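Long-range contacts in N-acyl-D-glutamate deacylase (Bordetella bronchiseptica, PDB 3GIP), which probably hydrolyses the amide bond of N-acyl-D-glutamate, releasing D-glutamate and a carboxylate, as a zinc-dependent member of the amidohydrolase superfamily: residues A100-A109 with V144-R155; Q166-L177 with E200-R211. One frame throughout, in Å; residues are numbered along the deposited sequence.

Contact 1 of 2, residues A100-A109 with V144-R155; sequences APAPLPGNTA and VGHANLRLAAMR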
# COMPACT_ATOMS: atom_id res chain seq x y z
N ALA A 100 -2.03 7.09 13.92
CA ALA A 100 -2.74 8.05 14.76
C ALA A 100 -4.11 8.37 14.15
O ALA A 100 -4.33 8.15 12.96
CB ALA A 100 -1.91 9.33 14.88
N PRO A 101 -5.05 8.89 14.96
CA PRO A 101 -4.92 9.19 16.39
C PRO A 101 -5.05 7.95 17.26
O PRO A 101 -5.54 6.91 16.82
CB PRO A 101 -6.06 10.17 16.62
CG PRO A 101 -7.12 9.63 15.72
CD PRO A 101 -6.35 9.35 14.45
N ALA A 102 -4.61 8.07 18.51
CA ALA A 102 -4.68 6.96 19.45
C ALA A 102 -6.10 6.70 19.93
O ALA A 102 -6.89 7.64 20.10
CB ALA A 102 -3.76 7.24 20.64
N PRO A 103 -6.46 5.43 20.14
CA PRO A 103 -7.80 5.09 20.61
C PRO A 103 -7.98 5.49 22.06
O PRO A 103 -7.00 5.71 22.78
CB PRO A 103 -7.84 3.57 20.44
CG PRO A 103 -6.43 3.18 20.74
CD PRO A 103 -5.64 4.21 19.96
N LEU A 104 -9.23 5.60 22.49
CA LEU A 104 -9.53 5.93 23.88
C LEU A 104 -9.06 4.73 24.69
O LEU A 104 -9.04 3.61 24.19
CB LEU A 104 -11.03 6.13 24.07
CG LEU A 104 -11.64 7.40 23.47
CD1 LEU A 104 -13.15 7.26 23.43
CD2 LEU A 104 -11.22 8.61 24.30
N PRO A 105 -8.66 4.95 25.95
CA PRO A 105 -8.20 3.84 26.79
C PRO A 105 -9.23 2.72 26.84
O PRO A 105 -10.41 2.95 27.12
CB PRO A 105 -8.00 4.49 28.15
CG PRO A 105 -7.62 5.89 27.79
CD PRO A 105 -8.59 6.23 26.69
N GLY A 106 -8.80 1.49 26.55
CA GLY A 106 -9.71 0.37 26.58
C GLY A 106 -10.36 0.05 25.24
O GLY A 106 -10.94 -1.02 25.08
N ASN A 107 -10.28 0.98 24.30
CA ASN A 107 -10.85 0.75 22.97
C ASN A 107 -9.81 0.08 22.09
O ASN A 107 -8.68 0.55 21.98
CB ASN A 107 -11.27 2.07 22.32
CG ASN A 107 -12.65 2.53 22.77
OD1 ASN A 107 -13.33 1.85 23.54
ND2 ASN A 107 -13.08 3.68 22.26
N THR A 108 -10.19 -1.03 21.47
CA THR A 108 -9.27 -1.75 20.61
C THR A 108 -9.99 -2.37 19.43
O THR A 108 -11.21 -2.37 19.36
CB THR A 108 -8.54 -2.86 21.39
OG1 THR A 108 -7.55 -3.46 20.54
CG2 THR A 108 -9.53 -3.92 21.84
N ALA A 109 -9.21 -2.91 18.50
CA ALA A 109 -9.75 -3.56 17.32
C ALA A 109 -8.75 -4.60 16.84
O ALA A 109 -7.55 -4.35 16.83
CB ALA A 109 -10.01 -2.53 16.22
N VAL A 144 -5.40 8.78 7.50
CA VAL A 144 -5.87 8.61 8.87
C VAL A 144 -6.95 7.54 8.81
O VAL A 144 -7.84 7.59 7.95
CB VAL A 144 -6.44 9.92 9.46
CG1 VAL A 144 -7.53 10.46 8.56
CG2 VAL A 144 -7.00 9.66 10.86
N GLY A 145 -6.87 6.56 9.70
CA GLY A 145 -7.84 5.48 9.70
C GLY A 145 -9.18 5.76 10.34
O GLY A 145 -9.26 6.32 11.44
N HIS A 146 -10.24 5.37 9.65
CA HIS A 146 -11.60 5.55 10.15
C HIS A 146 -11.77 4.76 11.45
O HIS A 146 -12.49 5.19 12.35
CB HIS A 146 -12.60 5.07 9.08
CG HIS A 146 -14.00 4.91 9.58
ND1 HIS A 146 -14.71 5.93 10.19
CD2 HIS A 146 -14.85 3.85 9.54
CE1 HIS A 146 -15.92 5.51 10.50
NE2 HIS A 146 -16.03 4.25 10.11
N ALA A 147 -11.11 3.61 11.55
CA ALA A 147 -11.20 2.83 12.78
C ALA A 147 -10.62 3.66 13.92
O ALA A 147 -11.20 3.72 15.01
CB ALA A 147 -10.43 1.52 12.63
N ASN A 148 -9.48 4.30 13.66
CA ASN A 148 -8.84 5.15 14.66
C ASN A 148 -9.79 6.26 15.08
O ASN A 148 -9.93 6.56 16.27
CB ASN A 148 -7.56 5.78 14.11
CG ASN A 148 -6.42 4.79 14.02
OD1 ASN A 148 -5.44 4.89 14.77
ND2 ASN A 148 -6.53 3.84 13.10
N LEU A 149 -10.44 6.88 14.10
CA LEU A 149 -11.36 7.97 14.39
C LEU A 149 -12.47 7.51 15.32
O LEU A 149 -12.77 8.17 16.31
CB LEU A 149 -11.95 8.53 13.09
CG LEU A 149 -10.93 9.17 12.14
CD1 LEU A 149 -11.65 9.67 10.90
CD2 LEU A 149 -10.21 10.32 12.84
N ARG A 150 -13.09 6.37 15.00
CA ARG A 150 -14.15 5.84 15.83
C ARG A 150 -13.65 5.48 17.23
O ARG A 150 -14.28 5.81 18.23
CB ARG A 150 -14.78 4.59 15.20
CG ARG A 150 -16.05 4.86 14.42
CD ARG A 150 -16.87 3.59 14.23
NE ARG A 150 -18.22 3.90 13.75
CZ ARG A 150 -19.33 3.52 14.36
NH1 ARG A 150 -19.28 2.79 15.47
NH2 ARG A 150 -20.51 3.88 13.87
N LEU A 151 -12.51 4.80 17.29
CA LEU A 151 -11.95 4.38 18.57
C LEU A 151 -11.48 5.54 19.43
O LEU A 151 -11.39 5.42 20.65
CB LEU A 151 -10.79 3.41 18.35
CG LEU A 151 -11.14 2.10 17.64
CD1 LEU A 151 -9.87 1.33 17.35
CD2 LEU A 151 -12.10 1.28 18.49
N ALA A 152 -11.19 6.67 18.79
CA ALA A 152 -10.72 7.84 19.51
C ALA A 152 -11.85 8.78 19.92
O ALA A 152 -11.73 9.51 20.90
CB ALA A 152 -9.71 8.61 18.65
N ALA A 153 -12.95 8.73 19.18
CA ALA A 153 -14.08 9.61 19.45
C ALA A 153 -15.27 8.98 20.16
O ALA A 153 -16.09 9.69 20.74
CB ALA A 153 -14.55 10.26 18.15
N MET A 154 -15.37 7.66 20.12
CA MET A 154 -16.52 6.99 20.72
C MET A 154 -16.27 6.11 21.94
O MET A 154 -15.52 5.13 21.88
CB MET A 154 -17.24 6.18 19.65
CG MET A 154 -17.76 7.04 18.51
SD MET A 154 -18.43 6.07 17.15
CE MET A 154 -20.01 5.60 17.81
N ARG A 155 -16.93 6.46 23.04
CA ARG A 155 -16.84 5.73 24.30
C ARG A 155 -17.29 4.29 24.03
O ARG A 155 -16.79 3.34 24.65
CB ARG A 155 -17.75 6.40 25.33
CG ARG A 155 -17.96 5.62 26.62
CD ARG A 155 -18.81 6.45 27.58
NE ARG A 155 -19.24 5.67 28.74
CZ ARG A 155 -20.08 4.64 28.68
NH1 ARG A 155 -20.58 4.26 27.51
NH2 ARG A 155 -20.42 4.00 29.79

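Contact 2 of 2, residues Q166-L177 with E200-R211; sequences QQAMQDMLQAAL and ELEGLARVAAER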
# COMPACT_ATOMS: atom_id res chain seq x y z
N GLN A 166 -19.94 12.38 15.71
CA GLN A 166 -19.73 12.46 14.27
C GLN A 166 -18.91 13.70 13.98
O GLN A 166 -17.97 13.66 13.18
CB GLN A 166 -21.07 12.54 13.54
CG GLN A 166 -20.97 12.75 12.02
CD GLN A 166 -20.37 11.56 11.30
OE1 GLN A 166 -20.70 10.41 11.59
NE2 GLN A 166 -19.49 11.83 10.33
N GLN A 167 -19.25 14.80 14.64
CA GLN A 167 -18.51 16.04 14.42
C GLN A 167 -17.08 15.91 14.95
O GLN A 167 -16.15 16.49 14.39
CB GLN A 167 -19.21 17.22 15.10
CG GLN A 167 -18.64 18.58 14.72
CD GLN A 167 -18.66 18.82 13.22
OE1 GLN A 167 -19.71 18.71 12.58
NE2 GLN A 167 -17.51 19.16 12.66
N ALA A 168 -16.91 15.16 16.04
CA ALA A 168 -15.58 14.97 16.61
C ALA A 168 -14.70 14.22 15.63
O ALA A 168 -13.53 14.56 15.44
CB ALA A 168 -15.68 14.19 17.92
N MET A 169 -15.25 13.20 14.99
CA MET A 169 -14.48 12.43 14.01
C MET A 169 -14.13 13.31 12.82
O MET A 169 -13.02 13.23 12.29
CB MET A 169 -15.27 11.20 13.56
CG MET A 169 -15.46 10.16 14.65
SD MET A 169 -16.09 8.58 14.04
CE MET A 169 -17.84 8.92 14.00
N GLN A 170 -15.06 14.17 12.41
CA GLN A 170 -14.80 15.06 11.29
C GLN A 170 -13.73 16.08 11.66
O GLN A 170 -12.86 16.39 10.85
CB GLN A 170 -16.10 15.75 10.86
CG GLN A 170 -16.98 14.85 10.01
CD GLN A 170 -18.31 15.48 9.64
OE1 GLN A 170 -18.40 16.69 9.41
NE2 GLN A 170 -19.34 14.65 9.55
N ASP A 171 -13.78 16.59 12.89
CA ASP A 171 -12.79 17.56 13.33
C ASP A 171 -11.41 16.91 13.44
O ASP A 171 -10.39 17.53 13.13
CB ASP A 171 -13.18 18.17 14.68
CG ASP A 171 -14.39 19.08 14.58
OD1 ASP A 171 -14.67 19.59 13.47
OD2 ASP A 171 -15.07 19.30 15.61
N MET A 172 -11.38 15.65 13.89
CA MET A 172 -10.13 14.92 14.01
C MET A 172 -9.56 14.71 12.61
O MET A 172 -8.35 14.83 12.39
CB MET A 172 -10.35 13.56 14.68
CG MET A 172 -10.76 13.64 16.14
SD MET A 172 -10.88 11.99 16.88
CE MET A 172 -9.20 11.72 17.35
N LEU A 173 -10.43 14.40 11.66
CA LEU A 173 -10.00 14.20 10.29
C LEU A 173 -9.47 15.51 9.73
O LEU A 173 -8.42 15.55 9.09
CB LEU A 173 -11.16 13.69 9.43
CG LEU A 173 -10.90 13.69 7.91
CD1 LEU A 173 -9.65 12.87 7.60
CD2 LEU A 173 -12.10 13.12 7.20
N GLN A 174 -10.20 16.60 9.99
CA GLN A 174 -9.78 17.91 9.50
C GLN A 174 -8.40 18.27 10.02
O GLN A 174 -7.56 18.77 9.27
CB GLN A 174 -10.79 18.98 9.92
CG GLN A 174 -10.52 20.33 9.27
CD GLN A 174 -11.50 21.40 9.71
OE1 GLN A 174 -12.70 21.15 9.79
NE2 GLN A 174 -10.99 22.60 9.98
N ALA A 175 -8.17 18.01 11.30
CA ALA A 175 -6.88 18.30 11.90
C ALA A 175 -5.78 17.47 11.24
O ALA A 175 -4.68 17.96 11.00
CB ALA A 175 -6.92 18.02 13.40
N ALA A 176 -6.09 16.21 10.95
CA ALA A 176 -5.12 15.32 10.32
C ALA A 176 -4.77 15.83 8.93
O ALA A 176 -3.60 15.88 8.55
CB ALA A 176 -5.68 13.90 10.24
N LEU A 177 -5.79 16.23 8.17
CA LEU A 177 -5.57 16.74 6.83
C LEU A 177 -4.78 18.05 6.87
O LEU A 177 -3.91 18.30 6.04
CB LEU A 177 -6.90 16.96 6.12
CG LEU A 177 -7.78 15.72 5.93
CD1 LEU A 177 -9.00 16.08 5.09
CD2 LEU A 177 -6.98 14.62 5.23
N GLU A 200 -22.39 8.68 8.18
CA GLU A 200 -21.11 8.80 8.87
C GLU A 200 -19.94 8.90 7.89
O GLU A 200 -19.08 9.77 8.01
CB GLU A 200 -20.90 7.59 9.79
CG GLU A 200 -19.58 7.60 10.55
CD GLU A 200 -19.47 6.43 11.51
OE1 GLU A 200 -20.51 5.94 11.99
OE2 GLU A 200 -18.33 6.00 11.79
N LEU A 201 -19.93 8.00 6.91
CA LEU A 201 -18.86 7.97 5.92
C LEU A 201 -18.90 9.19 5.01
O LEU A 201 -17.86 9.74 4.65
CB LEU A 201 -18.96 6.67 5.11
CG LEU A 201 -18.92 5.41 6.00
CD1 LEU A 201 -19.11 4.16 5.14
CD2 LEU A 201 -17.60 5.35 6.76
N GLU A 202 -20.11 9.62 4.65
CA GLU A 202 -20.27 10.78 3.78
C GLU A 202 -19.78 12.03 4.49
O GLU A 202 -19.19 12.91 3.87
CB GLU A 202 -21.74 10.94 3.39
CG GLU A 202 -22.29 9.76 2.61
CD GLU A 202 -23.77 9.88 2.33
OE1 GLU A 202 -24.51 10.39 3.20
OE2 GLU A 202 -24.21 9.45 1.24
N GLY A 203 -20.02 12.11 5.80
CA GLY A 203 -19.57 13.26 6.56
C GLY A 203 -18.06 13.41 6.47
O GLY A 203 -17.55 14.51 6.26
N LEU A 204 -17.35 12.30 6.63
CA LEU A 204 -15.89 12.33 6.56
C LEU A 204 -15.46 12.64 5.13
O LEU A 204 -14.49 13.37 4.91
CB LEU A 204 -15.32 10.98 7.01
CG LEU A 204 -15.59 10.66 8.49
CD1 LEU A 204 -15.18 9.23 8.80
CD2 LEU A 204 -14.82 11.64 9.36
N ALA A 205 -16.17 12.07 4.16
CA ALA A 205 -15.87 12.29 2.75
C ALA A 205 -16.00 13.76 2.36
O ALA A 205 -15.24 14.27 1.54
CB ALA A 205 -16.77 11.42 1.88
N ARG A 206 -16.98 14.45 2.95
CA ARG A 206 -17.17 15.87 2.65
C ARG A 206 -15.97 16.67 3.13
O ARG A 206 -15.52 17.61 2.47
CB ARG A 206 -18.44 16.41 3.31
CG ARG A 206 -19.75 15.91 2.70
CD ARG A 206 -20.91 16.82 3.09
NE ARG A 206 -21.12 16.89 4.53
CZ ARG A 206 -21.71 15.95 5.25
NH1 ARG A 206 -22.17 14.85 4.67
NH2 ARG A 206 -21.85 16.10 6.56
N VAL A 207 -15.45 16.30 4.30
CA VAL A 207 -14.29 16.97 4.86
C VAL A 207 -13.08 16.75 3.96
O VAL A 207 -12.31 17.68 3.70
CB VAL A 207 -13.97 16.44 6.28
CG1 VAL A 207 -12.69 17.07 6.80
CG2 VAL A 207 -15.13 16.75 7.22
N ALA A 208 -12.91 15.52 3.48
CA ALA A 208 -11.78 15.21 2.61
C ALA A 208 -11.94 15.89 1.25
O ALA A 208 -11.00 16.51 0.73
CB ALA A 208 -11.67 13.69 2.43
N ALA A 209 -13.13 15.78 0.68
CA ALA A 209 -13.42 16.36 -0.63
C ALA A 209 -13.17 17.87 -0.67
O ALA A 209 -12.62 18.39 -1.64
CB ALA A 209 -14.85 16.06 -1.02
N GLU A 210 -13.56 18.56 0.40
CA GLU A 210 -13.38 20.01 0.47
C GLU A 210 -11.92 20.41 0.38
O GLU A 210 -11.59 21.51 -0.08
CB GLU A 210 -13.98 20.55 1.77
CG GLU A 210 -13.79 22.05 1.97
CD GLU A 210 -14.50 22.88 0.92
OE1 GLU A 210 -14.29 24.12 0.89
OE2 GLU A 210 -15.28 22.32 0.13
N ARG A 211 -11.03 19.52 0.82
CA ARG A 211 -9.61 19.80 0.80
C ARG A 211 -8.88 19.00 -0.28
O ARG A 211 -7.65 18.90 -0.28
CB ARG A 211 -9.03 19.49 2.18
CG ARG A 211 -9.68 20.35 3.25
CD ARG A 211 -9.35 19.93 4.66
NE ARG A 211 -9.96 20.85 5.62
CZ ARG A 211 -11.27 21.00 5.78
NH1 ARG A 211 -12.13 20.30 5.06
NH2 ARG A 211 -11.73 21.89 6.66

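Contact 1 of 2, residues A100-A109 with V144-R155
Asn107 and Leu104 of the irregular segment 100-109 both donate to Leu151 O, near the C-terminal end of helix 146-153, in the TIM-barrel-type domain of this amidohydrolase. The helix directly follows strand 139-145. The irregular segment belongs to the long connection that leaves the neighbouring parallel strand 87-92.

Asn107 can be traced outward. Its CB lies 3.7 Å from Leu151 O and also touches Leu151 CD2; CG, anti to the carbonyl carbon (chi1 -84°), swings the amide toward the end of the helix. There ND2 spends one N-H on Leu151 O (2.9 Å, nearly straight at 170°) and the other on Met154 O, a more bent bond. Both acceptors lie close to the amide plane, so the pair fixes its rotation. For OD1 the nearest atom across the contact is Arg155 O, at 3.9 Å. A type II turn from Leu104 to Asn107 brings the two donors together: Leu104 N reaches Leu151 O at 2.8 Å, from the opposite face of that carbonyl to Asn107 ND2. Two bonds thus grip an oxygen near the helix end.

Hydrophobic contacts continue the seam toward the strand. Pro103 CB packs on Leu151 CB at 3.6 Å, while Leu151 CD1 meets Ala109 CB. Pro101, preceded by a cis peptide bond, sets ring atom CD against Val144 CG2 and CG against Ala152 CB; its ring also meets Met172 of helix 163-179. Ser98 bridges the strand end, its OG bonded to Ala100 O and Gly145 N. Back toward the helix end, Ala152 CB approaches Ala102 O to 3.3 Å.

Contact 2 of 2, residues Q166-L177 with E200-R211
Val207 and Gln170 interlock as reciprocal knobs between helices 163-179 and 198-210, whose axes run roughly parallel at -27° and approach to 9.4 Å over the segments 166-177 and 200-210. The side chain of Val207 sits among Leu173, Gln170, Gln174 and Leu177; that of Gln170 enters a hole formed by Gly203, Leu204, Arg206 and Val207.

Apolar contacts fill the interior side. Leu173 CD2 meets Leu204 CD2 at 3.8 Å and also touches Val207 CB, and Leu177 CD1 lies 3.8 Å from Ala208 CA.

One hydrogen bond crosses the contact. Gln166, bent at chi2 (67°), turns its amide onto the opposite backbone, where NE2 donates to Glu200 O at 3.1 Å, on a lone pair in the carbonyl plane.

At the other end the contact is packing over a flat group: the methylene Gln174 CG lies over one guanidinium face, 3.6 Å from Arg211 CZ. A bond from Arg211 NH1 to Val207 O, within its own segment, holds that guanidinium in place, while Gln174 NE2 donates to Glu178.

Around the pair, Leu173, Leu204 and Ala208 touch Phe184 of strand 183-187, which lies between the helices in sequence; Met169 packs on helix 146-153, and Leu201 and Ala205 on helix 226-240.

Overall arrangement
Both contacts are partly buried, with centres 15 Å apart on the same side of the chain's centre, and they follow one another in sequence. Buried residues make up 8 of the 17 that touch in contact 1 and 7 of 13 in contact 2; the turn from Leu104 to Asn107 forms the exposed end of contact 1. Contact 1 joins an irregular segment to a strand end and short helix, and its cross-segment hydrogen bonds converge on backbone carbonyls near the helix terminus. Contact 2 joins two helices longer than 146-153 through interdigitated side chains. The two meet directly through the salt bridge from Arg150 NH2 to Glu200 OE1 (2.8 Å) and through Val144 against Leu173.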